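Local coordinates for protein globin (PDB 5D1V) that binds heme and, as a group II truncated hemoglobin of a thermophilic phototrophic bacterium, probably binds and carries oxygen, at residues A94-A99 against S107-Y112. Numbering follows the deposited sequence.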
# COMPACT_ATOMS: atom_id res chain seq x y z
N ALA A 94 -7.05 1.63 3.52
CA ALA A 94 -7.39 3.04 3.42
C ALA A 94 -8.41 3.42 4.49
O ALA A 94 -8.32 4.49 5.09
CB ALA A 94 -7.93 3.37 2.03
N ALA A 95 -9.37 2.54 4.74
CA ALA A 95 -10.41 2.83 5.72
C ALA A 95 -9.81 3.00 7.13
O ALA A 95 -10.22 3.90 7.86
CB ALA A 95 -11.48 1.74 5.70
N LEU A 96 -8.85 2.14 7.51
CA LEU A 96 -8.15 2.29 8.79
C LEU A 96 -7.46 3.62 8.90
O LEU A 96 -7.52 4.29 9.93
CB LEU A 96 -7.11 1.20 8.97
CG LEU A 96 -7.65 -0.22 9.06
CD1 LEU A 96 -6.45 -1.16 9.22
CD2 LEU A 96 -8.63 -0.39 10.24
N ASN A 97 -6.80 4.01 7.83
CA ASN A 97 -6.10 5.29 7.84
C ASN A 97 -7.06 6.48 7.92
O ASN A 97 -6.87 7.38 8.73
CB ASN A 97 -5.19 5.38 6.62
CG ASN A 97 -3.98 4.45 6.73
OD1 ASN A 97 -4.10 3.30 7.19
ND2 ASN A 97 -2.82 4.95 6.33
N GLU A 98 -8.12 6.47 7.10
CA GLU A 98 -9.08 7.56 7.07
C GLU A 98 -9.96 7.64 8.33
O GLU A 98 -10.37 8.72 8.70
CB GLU A 98 -9.94 7.44 5.82
CG GLU A 98 -9.14 7.67 4.57
CD GLU A 98 -9.99 7.65 3.32
OE1 GLU A 98 -11.21 7.90 3.40
OE2 GLU A 98 -9.41 7.40 2.24
N ALA A 99 -10.18 6.52 9.01
CA ALA A 99 -11.01 6.50 10.22
C ALA A 99 -10.26 6.98 11.45
O ALA A 99 -10.85 7.15 12.51
CB ALA A 99 -11.55 5.12 10.46
N SER A 107 -1.73 -1.11 13.48
CA SER A 107 -0.80 -2.10 12.92
C SER A 107 -1.28 -3.52 13.15
O SER A 107 -1.13 -4.38 12.28
CB SER A 107 0.59 -1.94 13.51
OG SER A 107 1.26 -0.80 13.01
N VAL A 108 -1.83 -3.77 14.33
CA VAL A 108 -2.35 -5.11 14.67
C VAL A 108 -3.47 -5.47 13.69
O VAL A 108 -3.52 -6.58 13.16
CB VAL A 108 -2.86 -5.21 16.14
CG1 VAL A 108 -3.49 -6.58 16.40
CG2 VAL A 108 -1.71 -4.94 17.15
N MET A 109 -4.37 -4.52 13.47
CA MET A 109 -5.49 -4.70 12.56
C MET A 109 -5.00 -4.96 11.13
O MET A 109 -5.47 -5.88 10.47
CB MET A 109 -6.41 -3.49 12.60
CG MET A 109 -7.03 -3.31 13.93
SD MET A 109 -8.11 -1.86 14.08
CE MET A 109 -9.58 -2.52 13.37
N GLU A 110 -4.02 -4.17 10.68
CA GLU A 110 -3.39 -4.38 9.37
C GLU A 110 -2.78 -5.77 9.26
O GLU A 110 -2.97 -6.50 8.26
CB GLU A 110 -2.32 -3.31 9.11
CG GLU A 110 -1.37 -3.72 7.96
CD GLU A 110 -0.58 -2.55 7.41
OE1 GLU A 110 -0.73 -1.45 7.96
OE2 GLU A 110 0.20 -2.75 6.45
N ASN A 111 -2.08 -6.18 10.30
CA ASN A 111 -1.43 -7.48 10.27
C ASN A 111 -2.49 -8.57 10.09
O ASN A 111 -2.33 -9.49 9.30
CB ASN A 111 -0.63 -7.75 11.55
CG ASN A 111 0.51 -6.75 11.79
OD1 ASN A 111 1.00 -6.09 10.86
ND2 ASN A 111 0.97 -6.68 13.03
N TYR A 112 -3.58 -8.46 10.85
CA TYR A 112 -4.63 -9.44 10.77
C TYR A 112 -5.25 -9.45 9.35
O TYR A 112 -5.42 -10.52 8.74
CB TYR A 112 -5.72 -9.17 11.81
CG TYR A 112 -6.97 -9.94 11.49
CD1 TYR A 112 -7.02 -11.30 11.68
CD2 TYR A 112 -8.07 -9.30 10.93
CE1 TYR A 112 -8.16 -12.02 11.34
CE2 TYR A 112 -9.21 -10.00 10.60
CZ TYR A 112 -9.25 -11.36 10.80
OH TYR A 112 -10.39 -12.05 10.44
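Met109 and Leu96 meet where helix 105-119 packs against the last turns of helix 82-98, the G and H helices of the truncated globin fold. Along 107-112 the touching begins at Met109. A bend about its CG-SD bond (chi3 82°) turns the terminal methyl so that Met109 CE lies 3.9 Å from Leu96 CD2. The sulfur follows, with Met109 SD 4.1 Å from Leu96 CD2. The other branch of the leucine, CD1, reaches the root of the methionine and comes to 4.1 Å from Met109 CB. Both methyls of Leu96 thus lie along Met109, one by its root and one by its sulfur end. At Glu110 the helix itself is met: CD1 of Leu96 lies 4.1 Å from the Glu110 N, while the carboxylate is engaged along its own helix in a salt bridge with Arg114. Tyr112, further on, leaves this interface to touch the heme and stack on Tyr55. Phe113, Val101 and Phe16 extend the apolar surroundings, the first two against Leu96 and the last two against Met109. Cut back to an alanine here, Leu96 would lose both methyls, which would probably take from the Met109 thioether its partner on helix 82-98 and leave a gap beside SD and CE. With hydrocarbon and sulfur alone in the side-chain contact, the join between these two segments rests on dispersion and shape, without the directional hold of a polar bond.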